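Local structure of water-soluble chlorophyll protein (Brassicaceae, 5HPZ) at residues P39-G44 with C90-K95; I45-L50 with G153-I158; L96-V101 with P120-K125. The protein binds chlorophyll in a water-soluble tetramer built from beta-trefoil subunits of the Kunitz inhibitor family. All coordinates share one frame; numbering follows the deposited sequence.

Contact 1: residues P39-G44 with C90-K95. With 68G (13'2-hydroxyl-Chlorophyll a), chain C.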
loop_
_atom_site.group_PDB
_atom_site.type_symbol
_atom_site.label_atom_id
_atom_site.label_comp_id
_atom_site.label_asym_id
_atom_site.label_seq_id
_atom_site.Cartn_x
_atom_site.Cartn_y
_atom_site.Cartn_z
ATOM N N PRO A 39 0.385 1.683 -12.693
ATOM C CA PRO A 39 1.408 0.701 -12.299
ATOM C C PRO A 39 2.551 1.299 -11.436
ATOM O O PRO A 39 2.799 2.487 -11.484
ATOM C CB PRO A 39 1.951 0.184 -13.680
ATOM C CG PRO A 39 1.643 1.324 -14.617
ATOM C CD PRO A 39 0.343 1.883 -14.155
ATOM N N PHE A 40 3.171 0.499 -10.565
ATOM C CA PHE A 40 4.269 1.027 -9.711
ATOM C C PHE A 40 5.677 0.679 -10.289
ATOM O O PHE A 40 6.706 1.091 -9.716
ATOM C CB PHE A 40 4.118 0.593 -8.236
ATOM C CG PHE A 40 3.808 -0.859 -8.078
ATOM C CD1 PHE A 40 4.777 -1.827 -8.389
ATOM C CD2 PHE A 40 2.552 -1.274 -7.651
ATOM C CE1 PHE A 40 4.482 -3.171 -8.300
ATOM C CE2 PHE A 40 2.261 -2.625 -7.527
ATOM C CZ PHE A 40 3.223 -3.569 -7.873
ATOM N N CYS A 41 5.700 -0.052 -11.405
ATOM C CA CYS A 41 6.914 -0.359 -12.154
ATOM C C CYS A 41 6.969 0.500 -13.416
ATOM O O CYS A 41 5.951 0.719 -14.014
ATOM C CB CYS A 41 6.838 -1.793 -12.610
ATOM S SG CYS A 41 6.719 -2.966 -11.263
ATOM N N PRO A 42 8.135 0.923 -13.861
ATOM C CA PRO A 42 9.420 0.803 -13.135
ATOM C C PRO A 42 9.511 1.703 -11.922
ATOM O O PRO A 42 8.858 2.732 -11.873
ATOM C CB PRO A 42 10.460 1.310 -14.159
ATOM C CG PRO A 42 9.693 2.163 -15.128
ATOM C CD PRO A 42 8.222 1.794 -15.069
ATOM N N LEU A 43 10.260 1.250 -10.931
ATOM C CA LEU A 43 10.546 1.963 -9.728
ATOM C C LEU A 43 11.410 3.179 -10.002
ATOM O O LEU A 43 12.210 3.217 -10.991
ATOM C CB LEU A 43 11.322 1.066 -8.780
ATOM C CG LEU A 43 10.560 -0.161 -8.311
ATOM C CD1 LEU A 43 11.508 -0.982 -7.476
ATOM C CD2 LEU A 43 9.319 0.221 -7.473
ATOM N N GLY A 44 11.286 4.166 -9.106
ATOM C CA GLY A 44 12.128 5.347 -9.152
ATOM C C GLY A 44 13.222 5.184 -8.150
ATOM O O GLY A 44 13.322 4.147 -7.477
ATOM N N CYS A 90 8.521 -5.807 -9.782
ATOM C CA CYS A 90 9.066 -5.308 -11.007
ATOM C C CYS A 90 10.113 -6.253 -11.607
ATOM O O CYS A 90 11.127 -5.802 -12.139
ATOM C CB CYS A 90 9.633 -3.892 -10.818
ATOM S SG CYS A 90 8.390 -2.725 -10.195
ATOM N N ASN A 91 9.847 -7.560 -11.545
ATOM C CA ASN A 91 10.889 -8.558 -11.830
ATOM C C ASN A 91 11.219 -8.766 -13.297
ATOM O O ASN A 91 12.265 -9.284 -13.644
ATOM C CB ASN A 91 10.454 -9.872 -11.227
ATOM C CG ASN A 91 10.565 -9.850 -9.743
ATOM O OD1 ASN A 91 9.559 -9.958 -9.005
ATOM N ND2 ASN A 91 11.801 -9.666 -9.271
ATOM N N GLU A 92 10.294 -8.419 -14.156
ATOM C CA GLU A 92 10.526 -8.443 -15.579
ATOM C C GLU A 92 11.431 -7.301 -16.029
ATOM O O GLU A 92 11.695 -7.197 -17.221
ATOM C CB GLU A 92 9.181 -8.361 -16.327
ATOM C CG GLU A 92 8.368 -7.058 -16.106
ATOM C CD GLU A 92 8.169 -6.658 -14.614
ATOM O OE1 GLU A 92 8.190 -7.538 -13.718
ATOM O OE2 GLU A 92 8.010 -5.464 -14.309
ATOM N N LEU A 93 11.901 -6.437 -15.103
ATOM C CA LEU A 93 12.825 -5.362 -15.483
ATOM C C LEU A 93 14.109 -5.554 -14.739
ATOM O O LEU A 93 14.097 -6.078 -13.644
ATOM C CB LEU A 93 12.240 -3.967 -15.157
ATOM C CG LEU A 93 10.988 -3.477 -15.883
ATOM C CD1 LEU A 93 10.399 -2.231 -15.220
ATOM C CD2 LEU A 93 11.307 -3.192 -17.343
ATOM N N SER A 94 15.220 -5.072 -15.285
ATOM C CA SER A 94 16.496 -5.166 -14.569
ATOM C C SER A 94 16.563 -4.292 -13.320
ATOM O O SER A 94 15.624 -3.617 -12.970
ATOM C CB SER A 94 17.629 -4.741 -15.474
ATOM O OG SER A 94 17.715 -3.330 -15.644
ATOM N N LYS A 95 17.725 -4.309 -12.689
ATOM C CA LYS A 95 18.087 -3.395 -11.624
ATOM C C LYS A 95 19.051 -2.263 -12.105
ATOM O O LYS A 95 19.750 -1.677 -11.311
ATOM C CB LYS A 95 18.706 -4.229 -10.514
ATOM C CG LYS A 95 17.816 -5.434 -10.114
ATOM C CD LYS A 95 18.397 -6.243 -8.956
ATOM C CE LYS A 95 17.794 -7.641 -8.848
ATOM N NZ LYS A 95 18.374 -8.359 -7.670
HETATM C C1 68G C . 10.794 6.979 4.626
HETATM C C2 68G C . 10.119 5.989 5.584
HETATM C C3 68G C . 8.671 6.124 5.766
HETATM C C4 68G C . 8.060 7.268 5.024
HETATM C C5 68G C . 7.838 5.280 6.734
HETATM C C6 68G C . 7.553 3.909 6.209
HETATM C C7 68G C . 6.865 3.899 4.886
HETATM C C8 68G C . 6.267 2.511 4.772
HETATM C C9 68G C . 7.323 1.386 4.636
HETATM C C10 68G C . 5.427 2.475 3.522
HETATM C C11 68G C . 4.026 2.503 3.975
HETATM C C12 68G C . 3.274 2.275 2.671
HETATM C C13 68G C . 2.169 3.331 2.646
HETATM C C14 68G C . 1.266 3.227 3.906
HETATM C C15 68G C . 1.376 3.104 1.342
HETATM C C16 68G C . 0.643 4.376 0.925
HETATM C C17 68G C . -0.025 3.955 -0.374
HETATM C C18 68G C . -0.815 5.139 -0.812
HETATM C C19 68G C . -0.972 5.085 -2.313
HETATM C C20 68G C . -2.207 4.993 -0.194
HETATM O O2A 68G C . 10.270 6.940 3.254
HETATM C CGA 68G C . 11.298 7.342 2.461
HETATM O O1A 68G C . 12.361 7.842 2.864
HETATM C CBA 68G C . 11.095 7.064 1.014
HETATM C CAA 68G C . 11.833 5.716 0.725
HETATM C C2A 68G C . 11.121 4.464 1.342
HETATM C C3A 68G C . 9.855 4.245 0.622
HETATM C CMA 68G C . 8.887 3.784 1.669
HETATM C C4A 68G C . 10.063 3.131 -0.307
HETATM C CHB 68G C . 9.178 2.626 -1.163
HETATM N NA 68G C . 11.262 2.658 -0.054
HETATM C C1A 68G C . 11.878 3.314 0.939
HETATM C CHA 68G C . 13.074 2.915 1.405
HETATM C CBD 68G C . 13.844 3.376 2.528
HETATM C CGD 68G C . 13.091 3.326 3.773
HETATM O O1D 68G C . 13.059 4.289 4.576
HETATM O O2D 68G C . 12.405 2.191 4.026
HETATM C CED 68G C . 11.689 2.239 5.240
HETATM O O 68G C . 14.232 4.697 2.461
HETATM C CAD 68G C . 14.998 2.521 2.570
HETATM O OBD 68G C . 15.954 2.667 3.389
HETATM C C3D 68G C . 14.890 1.594 1.570
HETATM C C2D 68G C . 15.382 0.517 0.897
HETATM C CMD 68G C . 16.553 -0.125 1.197
HETATM C C4D 68G C . 13.752 1.859 0.929
HETATM N ND 68G C . 13.513 1.007 -0.054
HETATM C C1D 68G C . 14.544 0.143 -0.093
HETATM C CHD 68G C . 14.657 -0.909 -0.993
HETATM C C4C 68G C . 13.809 -1.363 -1.935
HETATM N NC 68G C . 12.644 -0.718 -2.249
HETATM MG MG 68G C . 11.934 0.954 -1.304
HETATM C C3C 68G C . 13.879 -2.430 -2.790
HETATM C CAC 68G C . 14.981 -3.463 -2.866
HETATM C CBC 68G C . 14.614 -4.490 -1.739
HETATM C C2C 68G C . 12.774 -2.435 -3.567
HETATM C CMC 68G C . 12.516 -3.360 -4.520
HETATM C C1C 68G C . 11.991 -1.368 -3.232
HETATM C CHC 68G C . 10.802 -0.971 -3.712
HETATM C C4B 68G C . 9.901 -0.107 -3.191
HETATM N NB 68G C . 10.234 0.886 -2.355
HETATM C C1B 68G C . 9.144 1.568 -2.009
HETATM C C2B 68G C . 8.090 0.977 -2.641
HETATM C CMB 68G C . 6.798 1.376 -2.538
HETATM C C3B 68G C . 8.574 -0.016 -3.407
HETATM C CAB 68G C . 7.976 -0.929 -4.191
HETATM C CBB 68G C . 6.638 -0.807 -4.890
#
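Cys41 and Cys90 are joined by a disulfide, their SG atoms 2.0 Å apart, and two loops of the beta-trefoil meet around it. The chi3 of -92° is close to the unstrained right angle of a disulfide. In both cysteines SG lies beside the backbone N and anti to the carbonyl carbon (chi1 -60° in Cys41, -57° in Cys90), which aims the sulfurs at each other.

The sulfur of Cys90 also has apolar neighbours. Phe40 offers it the ring edge, CD1 standing 4.1 Å from SG of Cys90, a sulfur-aromatic contact near the plane of the ring. Leu43 meets the same sulfur with its branch carbon, CG lying 3.9 Å from Cys90 SG.

Farther out, CD1 of Leu93 rests on the ring of Pro42, 3.7 Å from CB of that proline. Leu93 closes a type I turn begun at Cys90, its N hydrogen-bonded to the Cys90 carbonyl.

Beyond its CG, Leu43 turns to the pigment: CD2 is 3.7 Å from CAB of the chlorophyll, and CD1 packs along its CHC bridge and CMC methyl. The link between the loops is thus covalent and apolar, and Leu43, a pocket residue, packs on both the disulfide and the pigment.

Contact 2: residues I45-L50 with G153-I158. With 68G (13'2-hydroxyl-Chlorophyll a), chain C.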
loop_
_atom_site.group_PDB
_atom_site.type_symbol
_atom_site.label_atom_id
_atom_site.label_comp_id
_atom_site.label_asym_id
_atom_site.label_seq_id
_atom_site.Cartn_x
_atom_site.Cartn_y
_atom_site.Cartn_z
ATOM N N ILE A 45 14.021 6.234 -8.007
ATOM C CA ILE A 45 15.081 6.296 -7.063
ATOM C C ILE A 45 14.946 7.555 -6.205
ATOM O O ILE A 45 14.774 8.655 -6.730
ATOM C CB ILE A 45 16.452 6.298 -7.761
ATOM C CG1 ILE A 45 16.531 5.149 -8.760
ATOM C CG2 ILE A 45 17.532 6.225 -6.703
ATOM C CD1 ILE A 45 17.793 5.147 -9.605
ATOM N N THR A 46 14.923 7.382 -4.887
ATOM C CA THR A 46 14.841 8.521 -3.969
ATOM C C THR A 46 15.936 8.474 -2.966
ATOM O O THR A 46 16.557 7.416 -2.755
ATOM C CB THR A 46 13.527 8.615 -3.165
ATOM O OG1 THR A 46 13.339 7.441 -2.327
ATOM C CG2 THR A 46 12.375 8.825 -4.087
ATOM N N GLN A 47 16.174 9.623 -2.344
ATOM C CA GLN A 47 17.000 9.624 -1.139
ATOM C C GLN A 47 16.103 9.389 0.078
ATOM O O GLN A 47 15.147 10.076 0.301
ATOM C CB GLN A 47 17.745 10.959 -1.008
ATOM C CG GLN A 47 18.521 10.992 0.301
ATOM C CD GLN A 47 18.975 12.352 0.760
ATOM O OE1 GLN A 47 18.566 13.394 0.211
ATOM N NE2 GLN A 47 19.841 12.358 1.810
ATOM N N THR A 48 16.448 8.448 0.926
ATOM C CA THR A 48 15.670 8.302 2.093
ATOM C C THR A 48 15.918 9.495 3.064
ATOM O O THR A 48 16.981 10.061 3.115
ATOM C CB THR A 48 15.895 6.935 2.744
ATOM O OG1 THR A 48 15.009 6.825 3.857
ATOM C CG2 THR A 48 17.267 6.800 3.199
ATOM N N LEU A 49 14.878 9.863 3.788
ATOM C CA LEU A 49 14.896 10.931 4.781
ATOM C C LEU A 49 15.431 10.455 6.109
ATOM O O LEU A 49 15.740 11.245 6.996
ATOM C CB LEU A 49 13.469 11.441 4.980
ATOM C CG LEU A 49 12.852 12.284 3.866
ATOM C CD1 LEU A 49 11.394 12.561 4.179
ATOM C CD2 LEU A 49 13.667 13.582 3.639
ATOM N N LEU A 50 15.512 9.139 6.244
ATOM C CA LEU A 50 15.912 8.529 7.495
ATOM C C LEU A 50 17.418 8.577 7.641
ATOM O O LEU A 50 18.153 8.027 6.829
ATOM C CB LEU A 50 15.421 7.074 7.538
ATOM C CG LEU A 50 13.891 6.881 7.591
ATOM C CD1 LEU A 50 13.583 5.422 7.922
ATOM C CD2 LEU A 50 13.189 7.818 8.586
ATOM N N GLY A 153 7.934 14.280 0.510
ATOM C CA GLY A 153 8.835 15.231 -0.151
ATOM C C GLY A 153 10.303 14.811 -0.258
ATOM O O GLY A 153 11.119 15.606 -0.661
ATOM N N ALA A 154 10.649 13.567 0.050
ATOM C CA ALA A 154 12.073 13.092 -0.091
ATOM C C ALA A 154 12.619 13.313 -1.491
ATOM O O ALA A 154 11.874 13.203 -2.441
ATOM C CB ALA A 154 12.204 11.617 0.242
ATOM N N PRO A 155 13.892 13.668 -1.609
ATOM C CA PRO A 155 14.391 13.995 -2.963
ATOM C C PRO A 155 14.316 12.811 -3.953
ATOM O O PRO A 155 14.761 11.704 -3.615
ATOM C CB PRO A 155 15.833 14.342 -2.714
ATOM C CG PRO A 155 15.832 14.891 -1.326
ATOM C CD PRO A 155 14.838 14.088 -0.557
ATOM N N GLN A 156 13.712 13.037 -5.108
ATOM C CA GLN A 156 13.611 12.013 -6.126
ATOM C C GLN A 156 14.585 12.343 -7.240
ATOM O O GLN A 156 14.674 13.524 -7.644
ATOM C CB GLN A 156 12.214 12.016 -6.664
ATOM C CG GLN A 156 12.083 11.139 -7.846
ATOM C CD GLN A 156 10.774 11.294 -8.536
ATOM O OE1 GLN A 156 9.805 11.778 -7.977
ATOM N NE2 GLN A 156 10.742 10.870 -9.782
ATOM N N LEU A 157 15.263 11.325 -7.784
ATOM C CA LEU A 157 16.242 11.556 -8.814
ATOM C C LEU A 157 15.597 11.781 -10.106
ATOM O O LEU A 157 14.748 11.002 -10.515
ATOM C CB LEU A 157 17.232 10.407 -8.978
ATOM C CG LEU A 157 18.461 10.473 -8.094
ATOM C CD1 LEU A 157 18.096 10.420 -6.597
ATOM C CD2 LEU A 157 19.404 9.364 -8.459
ATOM N N ILE A 158 16.063 12.838 -10.784
ATOM C CA ILE A 158 15.755 13.124 -12.181
ATOM C C ILE A 158 17.005 13.504 -12.970
ATOM O O ILE A 158 18.069 13.720 -12.413
ATOM C CB ILE A 158 14.795 14.295 -12.282
ATOM C CG1 ILE A 158 15.464 15.531 -11.677
ATOM C CG2 ILE A 158 13.458 13.920 -11.641
ATOM C CD1 ILE A 158 14.507 16.639 -11.355
HETATM C C1 68G C . 10.794 6.979 4.626
HETATM C C2 68G C . 10.119 5.989 5.584
HETATM C C3 68G C . 8.671 6.124 5.766
HETATM C C4 68G C . 8.060 7.268 5.024
HETATM C C5 68G C . 7.838 5.280 6.734
HETATM C C6 68G C . 7.553 3.909 6.209
HETATM C C7 68G C . 6.865 3.899 4.886
HETATM C C8 68G C . 6.267 2.511 4.772
HETATM C C9 68G C . 7.323 1.386 4.636
HETATM C C10 68G C . 5.427 2.475 3.522
HETATM C C11 68G C . 4.026 2.503 3.975
HETATM C C12 68G C . 3.274 2.275 2.671
HETATM C C13 68G C . 2.169 3.331 2.646
HETATM C C14 68G C . 1.266 3.227 3.906
HETATM C C15 68G C . 1.376 3.104 1.342
HETATM C C16 68G C . 0.643 4.376 0.925
HETATM C C17 68G C . -0.025 3.955 -0.374
HETATM C C18 68G C . -0.815 5.139 -0.812
HETATM C C19 68G C . -0.972 5.085 -2.313
HETATM C C20 68G C . -2.207 4.993 -0.194
HETATM O O2A 68G C . 10.270 6.940 3.254
HETATM C CGA 68G C . 11.298 7.342 2.461
HETATM O O1A 68G C . 12.361 7.842 2.864
HETATM C CBA 68G C . 11.095 7.064 1.014
HETATM C CAA 68G C . 11.833 5.716 0.725
HETATM C C2A 68G C . 11.121 4.464 1.342
HETATM C C3A 68G C . 9.855 4.245 0.622
HETATM C CMA 68G C . 8.887 3.784 1.669
HETATM C C4A 68G C . 10.063 3.131 -0.307
HETATM C CHB 68G C . 9.178 2.626 -1.163
HETATM N NA 68G C . 11.262 2.658 -0.054
HETATM C C1A 68G C . 11.878 3.314 0.939
HETATM C CHA 68G C . 13.074 2.915 1.405
HETATM C CBD 68G C . 13.844 3.376 2.528
HETATM C CGD 68G C . 13.091 3.326 3.773
HETATM O O1D 68G C . 13.059 4.289 4.576
HETATM O O2D 68G C . 12.405 2.191 4.026
HETATM C CED 68G C . 11.689 2.239 5.240
HETATM O O 68G C . 14.232 4.697 2.461
HETATM C CAD 68G C . 14.998 2.521 2.570
HETATM O OBD 68G C . 15.954 2.667 3.389
HETATM C C3D 68G C . 14.890 1.594 1.570
HETATM C C2D 68G C . 15.382 0.517 0.897
HETATM C CMD 68G C . 16.553 -0.125 1.197
HETATM C C4D 68G C . 13.752 1.859 0.929
HETATM N ND 68G C . 13.513 1.007 -0.054
HETATM C C1D 68G C . 14.544 0.143 -0.093
HETATM C CHD 68G C . 14.657 -0.909 -0.993
HETATM C C4C 68G C . 13.809 -1.363 -1.935
HETATM N NC 68G C . 12.644 -0.718 -2.249
HETATM MG MG 68G C . 11.934 0.954 -1.304
HETATM C C3C 68G C . 13.879 -2.430 -2.790
HETATM C CAC 68G C . 14.981 -3.463 -2.866
HETATM C CBC 68G C . 14.614 -4.490 -1.739
HETATM C C2C 68G C . 12.774 -2.435 -3.567
HETATM C CMC 68G C . 12.516 -3.360 -4.520
HETATM C C1C 68G C . 11.991 -1.368 -3.232
HETATM C CHC 68G C . 10.802 -0.971 -3.712
HETATM C C4B 68G C . 9.901 -0.107 -3.191
HETATM N NB 68G C . 10.234 0.886 -2.355
HETATM C C1B 68G C . 9.144 1.568 -2.009
HETATM C C2B 68G C . 8.090 0.977 -2.641
HETATM C CMB 68G C . 6.798 1.376 -2.538
HETATM C C3B 68G C . 8.574 -0.016 -3.407
HETATM C CAB 68G C . 7.976 -0.929 -4.191
HETATM C CBB 68G C . 6.638 -0.807 -4.890
HETATM O O HOH W 1 13.265 8.750 -9.811
#
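Ile45 and Leu157 meet backbone to backbone: the N of Leu157 donates to the O of Ile45 at 2.9 Å, with an angle of 175° at the hydrogen. The second bond runs the other way, from N of Gln47 to O of Pro155 at 2.8 Å. Together they frame one antiparallel bridge of the beta-trefoil, with Thr46 and Gln156 as its non-hydrogen-bonded pair. The N-to-C directions of the short pieces 45-47 and 155-158 differ by 139°, well short of a straight antiparallel 180°. The Pro155 carbonyl also takes a CA-H contact from Thr46, CA to O 3.2 Å.

A water extends the pairing past Ile45. It accepts from Ile45 N and from NE2 of Gln156, and lies 2.8 Å from Leu157 O, to which it can donate. Gln156 reaches it with an extended chain, CG anti to the backbone N (chi1 171°).

OE1 of Gln47 comes alongside Pro155, 3.5 Å from its CG, while NE2 is hydrogen-bonded to Ser25 OG and Gly28 O. Apolar contacts flank the polar ones: CG2 of Ile45 against CD2 of Leu157, and CG of Leu49 at 3.7 Å from the methyl CB of Ala154.

Thr48 OG1 faces the chlorophyll, 3.0 Å from O1A, though where its proton goes is not settled; Leu49 N adds a weak bond to the same oxygen. Ile86 of a neighbouring subunit packs on Leu49 and Leu50. The chemistry is therefore two direct backbone bonds extended by a water, with Thr48 OG1 and, weakly, Leu49 N turned to the pigment.

Contact 3: residues L96-V101 with P120-K125; sequences LWAVDV and PNSLFK
Asn121 has CG between its backbone N and carbonyl carbon (chi1 80°), a torsion that swings the amide across to the 96-101 chain, while Phe124, with CG beside its backbone N, sends its ring toward Trp97.

The amide gives ND2 to the O of Val99 at 3.0 Å; the bond is nearly straight, 168° at the hydrogen, and the acceptor lies close to the amide plane. In return the backbone N of Val99 donates to the O of Asn121, also at 3.0 Å, with the donor tilted 29° from that carbonyl plane. Val99 is thus gripped at both N and O by one residue. The Asn121 carbonyl also receives a CA-H contact from Ala98. Beside the side chain of Asn121, CG1 of Val101 lies 3.9 Å from its CB, and the Ala98 methyl packs against ND2.

Replacing Asn121 by an alanine removes the amide and is likely to leave the Val99 carbonyl without this donor and open a gap beside the Ala98 methyl.

The Phe124 ring comes in by its rim: CZ is 3.7 Å from CB of Trp97, and the Trp97 carbonyl O, 3.6 Å from CE1, lies near the ring plane. A water lies within hydrogen-bonding distance of both Trp97 O and Ser122 O and can donate to them; Asn79 ND2 also reaches Ser122 O. Ser122 OG is held by Glu116 O. Trp97 also meets the ring of Phe82, and Ile80 touches Trp97 and Phe124.

Within the beta-trefoil, the Asn121 carbonyl and side-chain amide together pair with Val99 N and O, much as a neighbouring strand would, and aromatic packing fills the interior beside them.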
loop_
_atom_site.group_PDB
_atom_site.type_symbol
_atom_site.label_atom_id
_atom_site.label_comp_id
_atom_site.label_asym_id
_atom_site.label_seq_id
_atom_site.Cartn_x
_atom_site.Cartn_y
_atom_site.Cartn_z
ATOM N N LEU A 96 19.156 -2.041 -13.402
ATOM C CA LEU A 96 20.043 -0.989 -13.910
ATOM C C LEU A 96 19.336 0.355 -13.850
ATOM O O LEU A 96 18.171 0.449 -14.243
ATOM C CB LEU A 96 20.417 -1.186 -15.376
ATOM C CG LEU A 96 21.315 -2.360 -15.735
ATOM C CD1 LEU A 96 21.916 -2.050 -17.084
ATOM C CD2 LEU A 96 22.410 -2.572 -14.719
ATOM N N TRP A 97 20.071 1.377 -13.406
ATOM C CA TRP A 97 19.597 2.746 -13.489
ATOM C C TRP A 97 19.480 3.099 -14.923
ATOM O O TRP A 97 20.271 2.635 -15.760
ATOM C CB TRP A 97 20.565 3.726 -12.822
ATOM C CG TRP A 97 20.755 3.594 -11.325
ATOM C CD1 TRP A 97 20.522 2.520 -10.536
ATOM C CD2 TRP A 97 21.157 4.642 -10.452
ATOM N NE1 TRP A 97 20.821 2.821 -9.223
ATOM C CE2 TRP A 97 21.187 4.126 -9.149
ATOM C CE3 TRP A 97 21.520 5.967 -10.659
ATOM C CZ2 TRP A 97 21.539 4.909 -8.041
ATOM C CZ3 TRP A 97 21.865 6.721 -9.592
ATOM C CH2 TRP A 97 21.876 6.216 -8.308
ATOM N N ALA A 98 18.502 3.945 -15.221
ATOM C CA ALA A 98 18.275 4.377 -16.537
ATOM C C ALA A 98 17.448 5.648 -16.493
ATOM O O ALA A 98 16.767 5.910 -15.531
ATOM C CB ALA A 98 17.555 3.291 -17.277
ATOM N N VAL A 99 17.490 6.434 -17.542
ATOM C CA VAL A 99 16.720 7.651 -17.607
ATOM C C VAL A 99 15.410 7.296 -18.250
ATOM O O VAL A 99 15.418 6.659 -19.284
ATOM C CB VAL A 99 17.389 8.711 -18.512
ATOM C CG1 VAL A 99 16.461 9.880 -18.792
ATOM C CG2 VAL A 99 18.673 9.208 -17.887
ATOM N N ASP A 100 14.280 7.709 -17.665
ATOM C CA ASP A 100 12.936 7.408 -18.221
ATOM C C ASP A 100 12.906 7.945 -19.676
ATOM O O ASP A 100 13.054 9.134 -19.871
ATOM C CB ASP A 100 11.859 8.079 -17.352
ATOM C CG ASP A 100 10.415 7.793 -17.786
ATOM O OD1 ASP A 100 10.122 6.914 -18.644
ATOM O OD2 ASP A 100 9.549 8.506 -17.224
ATOM N N VAL A 101 12.741 7.065 -20.676
ATOM C CA VAL A 101 12.480 7.523 -22.054
ATOM C C VAL A 101 11.115 7.067 -22.586
ATOM O O VAL A 101 10.879 7.070 -23.779
ATOM C CB VAL A 101 13.612 7.116 -23.014
ATOM C CG1 VAL A 101 14.942 7.725 -22.565
ATOM C CG2 VAL A 101 13.684 5.585 -23.132
ATOM N N PRO A 120 21.423 3.530 -24.665
ATOM C CA PRO A 120 22.069 4.815 -24.370
ATOM C C PRO A 120 21.577 5.498 -23.084
ATOM O O PRO A 120 22.338 6.273 -22.471
ATOM C CB PRO A 120 21.667 5.684 -25.559
ATOM C CG PRO A 120 21.228 4.735 -26.605
ATOM C CD PRO A 120 20.575 3.632 -25.858
ATOM N N ASN A 121 20.310 5.227 -22.718
ATOM C CA ASN A 121 19.695 5.772 -21.501
ATOM C C ASN A 121 20.180 5.084 -20.199
ATOM O O ASN A 121 19.871 5.531 -19.104
ATOM C CB ASN A 121 18.161 5.701 -21.649
ATOM C CG ASN A 121 17.600 4.303 -21.355
ATOM O OD1 ASN A 121 18.148 3.288 -21.773
ATOM N ND2 ASN A 121 16.506 4.252 -20.620
ATOM N N SER A 122 20.933 3.989 -20.294
ATOM C CA SER A 122 21.451 3.371 -19.112
ATOM C C SER A 122 22.852 3.784 -18.809
ATOM O O SER A 122 23.438 3.230 -17.871
ATOM C CB SER A 122 21.400 1.856 -19.260
ATOM O OG SER A 122 20.071 1.435 -19.514
ATOM N N LEU A 123 23.414 4.696 -19.598
ATOM C CA LEU A 123 24.847 5.054 -19.450
ATOM C C LEU A 123 25.057 6.351 -18.617
ATOM O O LEU A 123 24.453 7.382 -18.903
ATOM C CB LEU A 123 25.484 5.299 -20.818
ATOM C CG LEU A 123 25.532 4.162 -21.839
ATOM C CD1 LEU A 123 26.446 4.546 -23.003
ATOM C CD2 LEU A 123 25.995 2.883 -21.201
ATOM N N PHE A 124 25.915 6.251 -17.605
ATOM C CA PHE A 124 26.227 7.322 -16.731
ATOM C C PHE A 124 27.695 7.582 -16.765
ATOM O O PHE A 124 28.455 6.691 -17.103
ATOM C CB PHE A 124 25.821 6.947 -15.307
ATOM C CG PHE A 124 24.348 6.805 -15.154
ATOM C CD1 PHE A 124 23.698 5.672 -15.670
ATOM C CD2 PHE A 124 23.592 7.798 -14.525
ATOM C CE1 PHE A 124 22.314 5.543 -15.575
ATOM C CE2 PHE A 124 22.203 7.692 -14.460
ATOM C CZ PHE A 124 21.566 6.563 -14.975
ATOM N N LYS A 125 28.092 8.786 -16.369
ATOM C CA LYS A 125 29.480 9.067 -16.030
ATOM C C LYS A 125 29.531 9.686 -14.657
ATOM O O LYS A 125 28.639 10.472 -14.302
ATOM C CB LYS A 125 30.063 10.083 -16.994
ATOM C CG LYS A 125 29.996 9.650 -18.445
ATOM C CD LYS A 125 30.525 10.772 -19.325
ATOM C CE LYS A 125 30.769 10.275 -20.736
ATOM N NZ LYS A 125 31.113 11.384 -21.650
HETATM O O HOH W 2 23.009 1.775 -15.533
#

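In the fold
Contacts 2 and 3 are buried, whereas contact 1 lies about 15 Å from the chain centre and is only partly buried. Contacts 1 and 2 adjoin along the chain at Gly44 and Ile45 and touch the same chlorophyll, one through apolar carbons, the other also through polar groups. Contact 1 continues straight into contact 3 at Lys95 and Leu96. Contacts 2 and 3 meet in the interior, where CD1 of Ile45 lies 3.5 Å from CD2 of Trp97, and both reach the four-stranded sheet, at its outermost strands 155-160 and 124-128. The chemistry shifts accordingly, from a covalent link between loops to hydrogen-bonded backbone with apolar filling.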